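General secretion pathway protein L (Vibrio parahaemolyticus, PDB 2W7V) is an inner-membrane component of the type II secretion system whose periplasmic domain forms a dimer, probably helping to assemble the secretion machinery. Local coordinates at residues A[21-26]-A[57-62]; A[51-56]-A[80-85]. One frame throughout, in Å; residues are numbered along the deposited sequence.

Interaction 1: A[21-26]-A[57-62]; sequences LGQVKD and RVKLAE. With EDO (1,2-ethanediol), chain C.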
# COMPACT_ATOMS: atom_id res chain seq x y z
N LEU A 21 -0.80 -11.81 -3.81
CA LEU A 21 -2.25 -11.79 -4.01
C LEU A 21 -2.56 -12.07 -5.46
O LEU A 21 -3.58 -12.62 -5.80
CB LEU A 21 -2.88 -10.45 -3.57
CG LEU A 21 -2.70 -10.02 -2.11
CD1 LEU A 21 -2.91 -8.52 -1.97
CD2 LEU A 21 -3.57 -10.79 -1.16
N GLY A 22 -1.64 -11.67 -6.32
CA GLY A 22 -1.72 -11.94 -7.74
C GLY A 22 -1.78 -13.41 -8.09
O GLY A 22 -2.37 -13.73 -9.08
N GLN A 23 -1.20 -14.30 -7.27
CA GLN A 23 -1.25 -15.75 -7.52
C GLN A 23 -2.66 -16.33 -7.33
O GLN A 23 -2.90 -17.44 -7.76
CB GLN A 23 -0.32 -16.53 -6.56
CG GLN A 23 1.15 -16.14 -6.51
CD GLN A 23 1.92 -16.82 -5.35
OE1 GLN A 23 2.68 -16.17 -4.63
NE2 GLN A 23 1.76 -18.14 -5.20
N VAL A 24 -3.54 -15.61 -6.63
CA VAL A 24 -4.87 -16.11 -6.27
C VAL A 24 -5.87 -15.72 -7.36
O VAL A 24 -6.12 -14.54 -7.56
CB VAL A 24 -5.35 -15.53 -4.87
CG1 VAL A 24 -6.74 -15.96 -4.55
CG2 VAL A 24 -4.37 -15.93 -3.73
N LYS A 25 -6.39 -16.72 -8.08
CA LYS A 25 -7.44 -16.53 -9.10
C LYS A 25 -8.72 -15.92 -8.48
O LYS A 25 -9.12 -16.30 -7.38
CB LYS A 25 -7.79 -17.88 -9.74
CG LYS A 25 -6.58 -18.58 -10.39
CD LYS A 25 -6.92 -19.88 -11.15
CE LYS A 25 -5.64 -20.50 -11.74
NZ LYS A 25 -5.88 -21.79 -12.50
N ASP A 26 -9.37 -15.02 -9.19
CA ASP A 26 -10.69 -14.58 -8.81
C ASP A 26 -10.60 -13.83 -7.45
O ASP A 26 -11.51 -13.90 -6.62
CB ASP A 26 -11.64 -15.80 -8.77
CG ASP A 26 -13.14 -15.42 -8.66
OD1 ASP A 26 -13.47 -14.22 -8.79
OD2 ASP A 26 -13.99 -16.33 -8.45
N ARG A 57 -5.65 -16.17 2.49
CA ARG A 57 -5.27 -16.23 3.89
C ARG A 57 -4.12 -17.17 4.12
O ARG A 57 -3.21 -16.82 4.83
CB ARG A 57 -6.40 -16.68 4.80
CG ARG A 57 -6.11 -16.42 6.32
CD ARG A 57 -6.85 -17.38 7.22
NE ARG A 57 -8.13 -17.57 6.60
CZ ARG A 57 -8.68 -18.70 6.20
NH1 ARG A 57 -8.18 -19.90 6.47
NH2 ARG A 57 -9.81 -18.60 5.56
N VAL A 58 -4.18 -18.36 3.53
CA VAL A 58 -3.16 -19.37 3.72
C VAL A 58 -1.81 -18.90 3.17
O VAL A 58 -0.79 -19.09 3.80
CB VAL A 58 -3.55 -20.72 3.04
CG1 VAL A 58 -2.32 -21.61 2.89
CG2 VAL A 58 -4.71 -21.43 3.82
N LYS A 59 -1.82 -18.28 2.01
CA LYS A 59 -0.60 -17.73 1.46
C LYS A 59 -0.01 -16.57 2.28
O LYS A 59 1.18 -16.50 2.51
CB LYS A 59 -0.84 -17.25 0.04
CG LYS A 59 -1.17 -18.34 -0.96
CD LYS A 59 -1.00 -17.79 -2.40
CE LYS A 59 -1.52 -18.72 -3.50
NZ LYS A 59 -0.53 -19.74 -3.85
N LEU A 60 -0.85 -15.64 2.70
CA LEU A 60 -0.40 -14.53 3.53
C LEU A 60 0.16 -15.02 4.87
O LEU A 60 1.12 -14.48 5.38
CB LEU A 60 -1.56 -13.53 3.77
CG LEU A 60 -2.06 -12.87 2.48
CD1 LEU A 60 -3.35 -12.08 2.80
CD2 LEU A 60 -1.02 -12.01 1.81
N ALA A 61 -0.43 -16.08 5.41
CA ALA A 61 -0.06 -16.64 6.74
C ALA A 61 1.38 -17.21 6.79
O ALA A 61 1.95 -17.36 7.88
CB ALA A 61 -1.06 -17.72 7.10
N GLU A 62 1.95 -17.53 5.62
CA GLU A 62 3.31 -18.05 5.55
C GLU A 62 4.35 -17.05 6.04
O GLU A 62 5.36 -17.44 6.61
CB GLU A 62 3.64 -18.48 4.12
CG GLU A 62 2.73 -19.60 3.59
CD GLU A 62 3.07 -20.06 2.17
OE1 GLU A 62 4.03 -19.52 1.56
OE2 GLU A 62 2.37 -20.99 1.69
C1 EDO C . -5.89 -12.46 -9.60
O1 EDO C . -4.74 -13.21 -9.92
C2 EDO C . -5.42 -11.30 -8.74
O2 EDO C . -5.34 -11.60 -7.35
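L21 and L60 make the apolar side of this contact, and K59, laid over Q23 and V24, makes its outer side. The two leucine side chains are set roughly perpendicular and meet through the ends of their branches, CD2 of L21 lying 4.1 Å from CD2 of L60. Both are buried and touch no polar atom of the facing segment. V24, also buried, extends this apolar layer. With its CG1 anti to the backbone N (chi1 176°), its other methyl is turned to K59, and CG2 of V24 rests 4.0 Å from CE of K59 as the two side chains run antiparallel alongside each other.

Toward solvent the fit changes character. The K59 chain is extended until a bend at its last torsion (chi4 -83°) turns the ammonium group toward the end of the Q23 side chain, while CE of K59 packs 3.9 Å from CB of Q23. Lysine methylenes thus roof the valine and leave the charge on the outer side. Behind the contact, the chain turns after L21 through a bond from V24 N to L21 O (3.1 Å). A 1,2-ethanediol, probably from the crystallisation liquor, binds there, its O1 donating to G22 O over 2.6 Å.

The arrangement joins the end region of helix 17-22 and the following loop to helix 51-61, a helix-helix layer lying on one face of the antiparallel sheet. K59 also reaches T20 and L60 reaches L17 on helix 17-22, whereas beneath them L60 packs on V66 of strand 64-73 and on F82 and L84 of strand 78-86.

Interaction 2: A[51-56]-A[80-85]; sequences QPFEQA and GSFVLK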
# COMPACT_ATOMS: atom_id res chain seq x y z
N GLN A 51 -13.68 -19.15 -1.73
CA GLN A 51 -12.53 -20.00 -1.81
C GLN A 51 -11.21 -19.26 -2.06
O GLN A 51 -10.19 -19.65 -1.51
CB GLN A 51 -12.79 -21.04 -2.89
CG GLN A 51 -12.15 -22.34 -2.69
CD GLN A 51 -13.02 -23.47 -3.26
OE1 GLN A 51 -14.24 -23.53 -3.00
NE2 GLN A 51 -12.41 -24.36 -4.04
N PRO A 52 -11.20 -18.22 -2.94
CA PRO A 52 -10.08 -17.31 -3.07
C PRO A 52 -9.61 -16.60 -1.81
O PRO A 52 -8.42 -16.38 -1.66
CB PRO A 52 -10.57 -16.33 -4.14
CG PRO A 52 -11.40 -17.20 -5.03
CD PRO A 52 -12.21 -17.92 -3.98
N PHE A 53 -10.53 -16.28 -0.90
CA PHE A 53 -10.16 -15.80 0.42
C PHE A 53 -9.41 -16.83 1.28
O PHE A 53 -8.46 -16.48 2.00
CB PHE A 53 -11.41 -15.29 1.15
CG PHE A 53 -11.95 -14.00 0.56
CD1 PHE A 53 -11.45 -12.78 0.97
CD2 PHE A 53 -12.93 -14.01 -0.43
CE1 PHE A 53 -11.94 -11.59 0.41
CE2 PHE A 53 -13.40 -12.81 -0.98
CZ PHE A 53 -12.91 -11.62 -0.56
N GLU A 54 -9.83 -18.09 1.22
CA GLU A 54 -9.13 -19.15 1.89
C GLU A 54 -7.68 -19.29 1.36
O GLU A 54 -6.73 -19.49 2.13
CB GLU A 54 -9.86 -20.48 1.66
CG GLU A 54 -11.17 -20.58 2.35
CD GLU A 54 -11.01 -20.79 3.83
OE1 GLU A 54 -10.34 -21.78 4.25
OE2 GLU A 54 -11.61 -19.99 4.57
N GLN A 55 -7.55 -19.25 0.04
CA GLN A 55 -6.26 -19.37 -0.62
C GLN A 55 -5.38 -18.21 -0.29
O GLN A 55 -4.21 -18.39 -0.01
CB GLN A 55 -6.46 -19.44 -2.13
CG GLN A 55 -7.31 -20.65 -2.52
CD GLN A 55 -7.39 -20.85 -4.01
OE1 GLN A 55 -7.03 -19.94 -4.80
NE2 GLN A 55 -7.87 -22.04 -4.43
N ALA A 56 -5.95 -17.02 -0.27
CA ALA A 56 -5.20 -15.81 0.07
C ALA A 56 -4.76 -15.84 1.55
O ALA A 56 -3.60 -15.60 1.81
CB ALA A 56 -6.02 -14.56 -0.23
N GLY A 80 -14.53 -9.08 1.47
CA GLY A 80 -13.88 -9.22 2.76
C GLY A 80 -12.60 -8.46 2.86
O GLY A 80 -12.25 -7.67 2.00
N SER A 81 -11.86 -8.76 3.92
CA SER A 81 -10.68 -8.02 4.25
C SER A 81 -9.71 -8.86 5.02
O SER A 81 -10.05 -9.95 5.49
CB SER A 81 -11.05 -6.80 5.08
OG SER A 81 -11.67 -7.23 6.27
N PHE A 82 -8.49 -8.32 5.13
CA PHE A 82 -7.40 -8.92 5.86
C PHE A 82 -6.65 -7.81 6.55
O PHE A 82 -6.50 -6.73 6.00
CB PHE A 82 -6.42 -9.56 4.88
CG PHE A 82 -6.95 -10.73 4.17
CD1 PHE A 82 -7.16 -11.90 4.83
CD2 PHE A 82 -7.23 -10.66 2.81
CE1 PHE A 82 -7.66 -12.98 4.18
CE2 PHE A 82 -7.74 -11.78 2.13
CZ PHE A 82 -7.95 -12.92 2.82
N VAL A 83 -6.18 -8.10 7.76
CA VAL A 83 -5.23 -7.28 8.47
C VAL A 83 -3.94 -8.09 8.61
O VAL A 83 -3.97 -9.21 9.04
CB VAL A 83 -5.76 -6.90 9.87
CG1 VAL A 83 -4.74 -6.08 10.60
CG2 VAL A 83 -7.07 -6.10 9.71
N LEU A 84 -2.84 -7.52 8.16
CA LEU A 84 -1.52 -8.13 8.28
C LEU A 84 -0.69 -7.36 9.29
O LEU A 84 -0.66 -6.13 9.27
CB LEU A 84 -0.77 -8.05 6.93
CG LEU A 84 -1.48 -8.51 5.67
CD1 LEU A 84 -0.53 -8.44 4.45
CD2 LEU A 84 -2.05 -9.89 5.87
N LYS A 85 0.02 -8.10 10.12
CA LYS A 85 1.07 -7.60 11.00
C LYS A 85 2.29 -8.49 10.80
O LYS A 85 2.21 -9.57 10.22
CB LYS A 85 0.60 -7.67 12.45
CG LYS A 85 -0.71 -6.92 12.72
CD LYS A 85 -1.39 -7.38 14.03
CE LYS A 85 -2.83 -6.86 14.10
NZ LYS A 85 -3.48 -7.06 15.42
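Where F53 and A56 face G80 and F82, helix 51-56 runs almost parallel to strand 80-85, at 8° with the axes 10.3 Å apart at their closest. The spacing is filled mainly by two phenylalanine rings. F53 leaves the helix toward the strand with CG anti to its carbonyl carbon (chi1 -71°), which carries the far end of the ring to G80: CZ of F53 comes 3.6 Å from G80 N. G80 offers bare backbone there, and the ring settles close against it.

F82 comes up from the strand to meet the helix, crossing the F53 side chain at a slant. Its leading atom, CZ of F82, sits at the edge of the F53 ring, near that ring's plane, 4.0 Å from CD1 of F53. The same CZ of F82 is 3.7 Å from the backbone O of F53, which lies at the F82 ring's edge. One turn along the helix, CB of A56 packs 4.0 Å from CZ of F82. L71 backs F53, while V66, R57 and L60 help enclose F82.

No hydrogen bond spans the two segments. The helix bonds along itself, as from A56 N to P52 O, and the strand bonds to its neighbours in the sheet, as in the pairing of F82 with I43, and so cohesion here rests on buried apolar surface, with probably a slight electrostatic gain where the weakly positive rim of F82 meets the helix carbonyl.

Overall arrangement
The pair illustrates how one helix can serve two layers. Helix 51-61 contributes to both contacts: interaction 2 fixes its first half to the inner strand 78-86, and interaction 1 ties its second half to helix 17-22 and the following loop. Interaction 2 is largely buried, mostly aromatic, and brings no charged group into contact; interaction 1 grades from buried aliphatic groups to a lysine at the surface. Their centres lie about 7 Å apart, and they meet where V24 packs on P52 and A56. A helical layer formed by 8-13, 17-22 and 51-61 on a four-stranded antiparallel sheet, in the strand order 1-2-4-3, is consistent with a circularly permuted ferredoxin-like fold.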